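Local coordinates for protein L-asparaginase I (Vibrio cholerae, PDB 2OCD) that probably hydrolyses L-asparagine to L-aspartate and ammonium, as a homotetrameric type I asparaginase, at residues 311-316 with 321-326; 228-231 with 237-240. All blocks are in the same frame, centred on the assembly; numbering follows the deposited sequence.

Interaction 1 (311-316 with 321-326); sequences HYLLSQ and EEVKAK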
ATOM      1  N   HIS B 311     -15.511  -8.210  31.290  1.00 13.47           N
ATOM      2  CA  HIS B 311     -15.522  -7.395  32.503  1.00 13.67           C
ATOM      3  C   HIS B 311     -16.887  -6.708  32.658  1.00 13.94           C
ATOM      4  O   HIS B 311     -17.380  -6.451  33.764  1.00 13.05           O
ATOM      5  CB  HIS B 311     -14.459  -6.299  32.463  1.00 14.29           C
ATOM      6  CG  HIS B 311     -13.097  -6.677  33.004  1.00 16.03           C
ATOM      7  ND1 HIS B 311     -12.144  -7.330  32.248  1.00 15.87           N
ATOM      8  CD2 HIS B 311     -12.486  -6.358  34.180  1.00 18.11           C
ATOM      9  CE1 HIS B 311     -11.033  -7.463  32.964  1.00 19.31           C
ATOM     10  NE2 HIS B 311     -11.215  -6.886  34.140  1.00 19.04           N
ATOM     11  N   TYR B 312     -17.462  -6.335  31.532  1.00 14.76           N
ATOM     12  CA  TYR B 312     -18.823  -5.800  31.504  1.00 14.68           C
ATOM     13  C   TYR B 312     -19.758  -6.823  32.096  1.00 14.90           C
ATOM     14  O   TYR B 312     -20.345  -6.544  33.134  1.00 14.67           O
ATOM     15  CB  TYR B 312     -19.251  -5.455  30.085  1.00 14.41           C
ATOM     16  CG  TYR B 312     -20.721  -5.281  29.916  1.00 14.42           C
ATOM     17  CD1 TYR B 312     -21.403  -4.334  30.631  1.00 14.17           C
ATOM     18  CD2 TYR B 312     -21.432  -6.046  29.016  1.00 14.47           C
ATOM     19  CE1 TYR B 312     -22.775  -4.161  30.489  1.00 14.06           C
ATOM     20  CE2 TYR B 312     -22.813  -5.878  28.862  1.00 13.92           C
ATOM     21  CZ  TYR B 312     -23.474  -4.928  29.605  1.00 14.09           C
ATOM     22  OH  TYR B 312     -24.843  -4.732  29.454  1.00 17.14           O
ATOM     23  N   LEU B 313     -19.844  -8.002  31.471  1.00 14.86           N
ATOM     24  CA  LEU B 313     -20.845  -9.012  31.828  1.00 15.61           C
ATOM     25  C   LEU B 313     -20.633  -9.668  33.192  1.00 17.01           C
ATOM     26  O   LEU B 313     -21.593  -9.873  33.970  1.00 17.25           O
ATOM     27  CB  LEU B 313     -20.902 -10.123  30.779  1.00 15.23           C
ATOM     28  CG  LEU B 313     -21.447  -9.729  29.408  1.00 13.20           C
ATOM     29  CD1 LEU B 313     -20.997 -10.802  28.447  1.00 10.10           C
ATOM     30  CD2 LEU B 313     -23.012  -9.533  29.371  1.00 10.27           C
ATOM     31  N   LEU B 314     -19.389 -10.009  33.494  1.00 17.96           N
ATOM     32  CA  LEU B 314     -19.115 -10.647  34.764  1.00 18.85           C
ATOM     33  C   LEU B 314     -19.348  -9.663  35.918  1.00 19.63           C
ATOM     34  O   LEU B 314     -19.431 -10.102  37.075  1.00 19.58           O
ATOM     35  CB  LEU B 314     -17.679 -11.188  34.801  1.00 19.37           C
ATOM     36  CG  LEU B 314     -17.412 -12.446  33.969  1.00 18.72           C
ATOM     37  CD1 LEU B 314     -15.908 -12.561  33.635  1.00 20.47           C
ATOM     38  CD2 LEU B 314     -17.910 -13.735  34.684  1.00 16.12           C
ATOM     39  N   SER B 315     -19.432  -8.350  35.615  1.00 19.90           N
ATOM     40  CA  SER B 315     -19.605  -7.282  36.657  1.00 20.32           C
ATOM     41  C   SER B 315     -21.056  -6.953  36.919  1.00 20.86           C
ATOM     42  O   SER B 315     -21.371  -6.307  37.876  1.00 21.40           O
ATOM     43  CB  SER B 315     -18.895  -5.956  36.270  1.00 20.25           C
ATOM     44  OG  SER B 315     -17.470  -6.018  36.330  1.00 20.18           O
ATOM     45  N   GLN B 316     -21.941  -7.343  36.034  1.00 22.72           N
ATOM     46  CA  GLN B 316     -23.367  -7.268  36.323  1.00 24.55           C
ATOM     47  C   GLN B 316     -23.669  -8.487  37.136  1.00 25.15           C
ATOM     48  O   GLN B 316     -22.815  -9.349  37.295  1.00 27.18           O
ATOM     49  CB  GLN B 316     -24.185  -7.210  35.025  1.00 24.95           C
ATOM     50  CG  GLN B 316     -24.316  -5.733  34.514  1.00 26.50           C
ATOM     51  CD  GLN B 316     -23.086  -5.249  33.812  1.00 27.70           C
ATOM     52  OE1 GLN B 316     -22.434  -4.241  34.185  1.00 24.11           O
ATOM     53  NE2 GLN B 316     -22.743  -5.981  32.757  1.00 31.17           N
ATOM     54  N   GLU B 321     -24.770 -18.857  32.650  1.00 14.92           N
ATOM     55  CA  GLU B 321     -25.339 -19.121  31.308  1.00 15.52           C
ATOM     56  C   GLU B 321     -25.696 -17.836  30.564  1.00 14.86           C
ATOM     57  O   GLU B 321     -25.495 -17.682  29.377  1.00 14.14           O
ATOM     58  CB  GLU B 321     -26.622 -19.980  31.439  1.00 15.32           C
ATOM     59  CG  GLU B 321     -26.391 -21.381  31.975  1.00 17.32           C
ATOM     60  CD  GLU B 321     -25.484 -22.285  31.065  1.00 22.72           C
ATOM     61  OE1 GLU B 321     -25.353 -22.021  29.844  1.00 22.12           O
ATOM     62  OE2 GLU B 321     -24.891 -23.271  31.601  1.00 27.17           O
ATOM     63  N   GLU B 322     -26.246 -16.910  31.301  1.00 15.03           N
ATOM     64  CA  GLU B 322     -26.539 -15.618  30.762  1.00 16.03           C
ATOM     65  C   GLU B 322     -25.259 -14.886  30.237  1.00 15.31           C
ATOM     66  O   GLU B 322     -25.256 -14.294  29.147  1.00 15.52           O
ATOM     67  CB  GLU B 322     -27.291 -14.853  31.838  1.00 15.98           C
ATOM     68  CG  GLU B 322     -27.976 -13.603  31.391  1.00 18.87           C
ATOM     69  CD  GLU B 322     -28.964 -13.056  32.476  1.00 20.81           C
ATOM     70  OE1 GLU B 322     -29.016 -13.572  33.671  1.00 25.09           O
ATOM     71  OE2 GLU B 322     -29.685 -12.096  32.093  1.00 26.42           O
ATOM     72  N   VAL B 323     -24.168 -14.947  30.990  1.00 14.85           N
ATOM     73  CA  VAL B 323     -22.918 -14.323  30.562  1.00 13.81           C
ATOM     74  C   VAL B 323     -22.534 -15.048  29.286  1.00 14.08           C
ATOM     75  O   VAL B 323     -22.232 -14.395  28.232  1.00 12.99           O
ATOM     76  CB  VAL B 323     -21.816 -14.482  31.629  1.00 14.29           C
ATOM     77  CG1 VAL B 323     -20.418 -14.153  31.048  1.00 11.38           C
ATOM     78  CG2 VAL B 323     -22.149 -13.675  32.932  1.00 11.47           C
ATOM     79  N   LYS B 324     -22.619 -16.393  29.361  1.00 13.54           N
ATOM     80  CA  LYS B 324     -22.193 -17.273  28.249  1.00 13.79           C
ATOM     81  C   LYS B 324     -22.904 -16.886  26.965  1.00 13.27           C
ATOM     82  O   LYS B 324     -22.250 -16.553  25.969  1.00 12.11           O
ATOM     83  CB  LYS B 324     -22.420 -18.762  28.571  1.00 14.11           C
ATOM     84  CG  LYS B 324     -21.373 -19.757  27.997  1.00 13.46           C
ATOM     85  CD  LYS B 324     -22.053 -21.072  27.611  1.00 15.06           C
ATOM     86  CE  LYS B 324     -21.112 -22.303  27.450  1.00 16.12           C
ATOM     87  NZ  LYS B 324     -21.932 -23.462  26.997  1.00 16.72           N
ATOM     88  N   ALA B 325     -24.237 -16.851  27.042  1.00 13.10           N
ATOM     89  CA  ALA B 325     -25.105 -16.400  25.943  1.00 13.39           C
ATOM     90  C   ALA B 325     -24.750 -14.999  25.436  1.00 14.05           C
ATOM     91  O   ALA B 325     -24.592 -14.792  24.239  1.00 15.98           O
ATOM     92  CB  ALA B 325     -26.576 -16.473  26.345  1.00 12.81           C
ATOM     93  N   LYS B 326     -24.562 -14.048  26.336  1.00 14.51           N
ATOM     94  CA  LYS B 326     -24.267 -12.676  25.939  1.00 14.02           C
ATOM     95  C   LYS B 326     -22.904 -12.514  25.261  1.00 13.92           C
ATOM     96  O   LYS B 326     -22.746 -11.704  24.355  1.00 13.87           O
ATOM     97  CB  LYS B 326     -24.372 -11.769  27.150  1.00 15.46           C
ATOM     98  CG  LYS B 326     -25.639 -10.853  27.250  1.00 17.60           C
ATOM     99  CD  LYS B 326     -26.919 -11.538  27.350  1.00 20.56           C
ATOM    100  CE  LYS B 326     -28.098 -10.499  27.217  1.00 24.31           C
ATOM    101  NZ  LYS B 326     -28.284  -9.860  25.805  1.00 26.15           N
TER

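Interaction 2 (228-231 with 237-240); sequences RNTL and AMIL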
ATOM      1  N   ARG B 228      -3.420 -25.735  34.058  1.00 22.26           N
ATOM      2  CA  ARG B 228      -3.994 -25.916  35.383  1.00 23.45           C
ATOM      3  C   ARG B 228      -3.738 -24.689  36.255  1.00 22.66           C
ATOM      4  O   ARG B 228      -4.642 -24.208  36.877  1.00 21.54           O
ATOM      5  CB  ARG B 228      -3.411 -27.151  36.028  1.00 22.82           C
ATOM      6  CG  ARG B 228      -4.040 -27.511  37.337  1.00 25.57           C
ATOM      7  CD  ARG B 228      -3.151 -28.484  38.058  1.00 28.85           C
ATOM      8  NE  ARG B 228      -1.869 -27.829  38.387  1.00 34.42           N
ATOM      9  CZ  ARG B 228      -0.665 -28.414  38.351  1.00 36.44           C
ATOM     10  NH1 ARG B 228      -0.537 -29.702  37.989  1.00 38.27           N
ATOM     11  NH2 ARG B 228       0.424 -27.702  38.671  1.00 34.82           N
ATOM     12  N   ASN B 229      -2.502 -24.186  36.244  1.00 23.53           N
ATOM     13  CA  ASN B 229      -2.091 -22.977  36.982  1.00 23.78           C
ATOM     14  C   ASN B 229      -2.933 -21.788  36.639  1.00 24.11           C
ATOM     15  O   ASN B 229      -3.313 -21.010  37.517  1.00 24.90           O
ATOM     16  CB  ASN B 229      -0.625 -22.602  36.680  1.00 23.52           C
ATOM     17  CG  ASN B 229       0.374 -23.561  37.333  1.00 24.35           C
ATOM     18  OD1 ASN B 229      -0.000 -24.391  38.172  1.00 21.75           O
ATOM     19  ND2 ASN B 229       1.656 -23.464  36.929  1.00 25.63           N
ATOM     20  N   THR B 230      -3.211 -21.630  35.353  1.00 24.34           N
ATOM     21  CA  THR B 230      -3.995 -20.495  34.889  1.00 24.79           C
ATOM     22  C   THR B 230      -5.478 -20.613  35.303  1.00 24.62           C
ATOM     23  O   THR B 230      -6.211 -19.632  35.226  1.00 25.57           O
ATOM     24  CB  THR B 230      -3.985 -20.384  33.341  1.00 25.63           C
ATOM     25  OG1 THR B 230      -4.618 -21.560  32.776  1.00 27.60           O
ATOM     26  CG2 THR B 230      -2.584 -20.230  32.791  1.00 25.66           C
ATOM     27  N   LEU B 231      -5.935 -21.806  35.682  1.00 23.65           N
ATOM     28  CA  LEU B 231      -7.346 -21.994  36.017  1.00 23.26           C
ATOM     29  C   LEU B 231      -7.576 -21.951  37.529  1.00 22.63           C
ATOM     30  O   LEU B 231      -8.707 -22.009  37.979  1.00 22.78           O
ATOM     31  CB  LEU B 231      -7.908 -23.302  35.395  1.00 22.67           C
ATOM     32  CG  LEU B 231      -8.145 -23.290  33.883  1.00 21.57           C
ATOM     33  CD1 LEU B 231      -8.149 -24.678  33.323  1.00 21.99           C
ATOM     34  CD2 LEU B 231      -9.428 -22.573  33.478  1.00 20.97           C
ATOM     35  N   ALA B 237     -12.879 -16.249  34.501  1.00 21.20           N
ATOM     36  CA  ALA B 237     -12.935 -16.295  33.036  1.00 21.33           C
ATOM     37  C   ALA B 237     -11.542 -16.511  32.452  1.00 21.72           C
ATOM     38  O   ALA B 237     -10.529 -16.342  33.139  1.00 21.41           O
ATOM     39  CB  ALA B 237     -13.592 -15.041  32.437  1.00 21.27           C
HETATM   40  N   MSE B 238     -11.525 -16.885  31.172  1.00 22.35           N
HETATM   41  CA  MSE B 238     -10.374 -17.469  30.522  1.00 21.70           C
HETATM   42  C   MSE B 238     -10.457 -17.247  29.013  1.00 19.36           C
HETATM   43  O   MSE B 238     -11.327 -17.789  28.321  1.00 18.61           O
HETATM   44  CB  MSE B 238     -10.394 -18.965  30.838  1.00 23.83           C
HETATM   45  CG  MSE B 238      -9.597 -19.913  29.908  1.00 28.20           C
HETATM   46 SE   MSE B 238      -7.714 -19.829  30.293  0.80 49.32          SE
HETATM   47  CE  MSE B 238      -7.782 -19.324  32.217  1.00 44.56           C
ATOM     48  N   ILE B 239      -9.542 -16.461  28.498  1.00 17.44           N
ATOM     49  CA  ILE B 239      -9.410 -16.262  27.057  1.00 16.08           C
ATOM     50  C   ILE B 239      -8.320 -17.201  26.493  1.00 15.15           C
ATOM     51  O   ILE B 239      -7.188 -17.209  26.922  1.00 13.34           O
ATOM     52  CB  ILE B 239      -9.091 -14.780  26.708  1.00 16.19           C
ATOM     53  CG1 ILE B 239     -10.190 -13.870  27.251  1.00 14.39           C
ATOM     54  CG2 ILE B 239      -8.958 -14.572  25.191  1.00 16.73           C
ATOM     55  CD1 ILE B 239      -9.839 -12.382  27.106  1.00 15.25           C
ATOM     56  N   LEU B 240      -8.705 -17.967  25.488  1.00 14.98           N
ATOM     57  CA  LEU B 240      -7.848 -18.948  24.877  1.00 14.94           C
ATOM     58  C   LEU B 240      -7.448 -18.448  23.522  1.00 14.62           C
ATOM     59  O   LEU B 240      -8.305 -18.354  22.689  1.00 14.62           O
ATOM     60  CB  LEU B 240      -8.665 -20.182  24.710  1.00 15.41           C
ATOM     61  CG  LEU B 240      -8.055 -21.518  24.984  1.00 15.90           C
ATOM     62  CD1 LEU B 240      -7.555 -21.566  26.432  1.00 16.52           C
ATOM     63  CD2 LEU B 240      -9.229 -22.488  24.682  1.00 14.41           C
TER

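Interaction 1 (311-316 with 321-326)
Leu313 sets its CG anti to the carbonyl carbon (chi1 -68°), and this sends both methyls across to Val323 and Lys326. CB and CG of Lys326 lie against the leucine; beyond them the chain bends at chi2 (63°) and carries the amine away. The two side chains cross at about a right angle. CD2 of Leu313 presses on CB of Lys326 at 3.4 Å, a tight fit, and reaches CG of Lys326 at 3.6 Å. CD1 of Leu313 lies 3.8 Å from the carbonyl O of Val323. Nearer the leucine's backbone, Val323 CG1 meets Leu313 CB at 4.1 Å. The same methyl comes within 4.4 Å of Leu314 CD2. Helices 303-315 and 320-327 thus form a helical hairpin in the C-terminal domain. Their short segments run nearly antiparallel, at 156°, with axes 9.8 Å apart. No hydrogen bond links them; the join is apolar. Leu318, in the connecting turn, also touches Leu313. The amine of Lys326 is hydrogen-bonded to Gln329. Near the end of helix 303-315, Ser315 OG donates to His311 O at 2.6 Å, in the carbonyl plane. This hydroxyl also bonds to Thr209 N and Gln211 NE2, which tie the helix to the loop beside it.

Interaction 2 (228-231 with 237-240)
The peptide group between Thr230 and Leu231 presents one face to Met238. The terminal methyl CE of Met238 lies over the oxygen end of that face, 3.4 Å from Thr230 O. The line from O to CE is tilted about 24° from the perpendicular, outward past the oxygen. Thr230 OG1 and Leu231 CD2 lie on the same side of this peptide. Both touch the methyl, at 3.9 Å each from CE, from directions roughly at right angles. Thr230 CB is a little farther from CE, at 4.1 Å. The NH of the same peptide, Leu231 N, is hydrogen-bonded to Arg228 O at 3.0 Å, which helps hold the peptide plane in place. Met238 is present as selenomethionine. Its CG is anti to the backbone N (chi1 159°), and the chain then bends at chi2 and chi3 to lay CE against the helix. The methyl leads: SE of Met238 stays 4.3 Å from Thr230 OG1. Met238 crosses both Thr230 and Leu231 at about a right angle. No hydrogen bond joins the two segments. The contact belongs to a beta-alpha-beta unit made of strand 213-217, helix 224-231 and strand 237-242. It is where the helix packs back on the second strand, in the four-stranded parallel sheet of the C-terminal domain. Thr230 touches Ile216 of the first strand as well as Met238 of the second, and so spans both strands, while Met238 also touches Val268 on the next strand. The hydroxyl of Thr230 is hydrogen-bonded to Ile227 O, Leu231 O accepts a bond from Arg264, and the side chain of Leu231 packs on Gln257 and Ala261 of helix 252-263. Asn229 packs on Asn229 of a second subunit, and Arg228 on Gln233 of that subunit.

Interactions 1 and 2 lie about 17 Å apart, centre to centre, within the C-terminal domain. They meet directly: Leu314 CD1 of 311-316 packs on Ala237 CB of 237-240 at 3.6 Å. Another methyl of Leu314, CD2, touches Val323 of helix 320-327, so this one residue joins the helical hairpin to the sheet. Strand 237-242 is thus held between two helices, 224-231 against Met238 and 303-315 against Ala237 and Ile239. In sequence the two contacts follow one another, and interaction 2 closes first. Both are away from the predicted active-site threonines, Thr14 and Thr91, which belong to the N-terminal part of the chain.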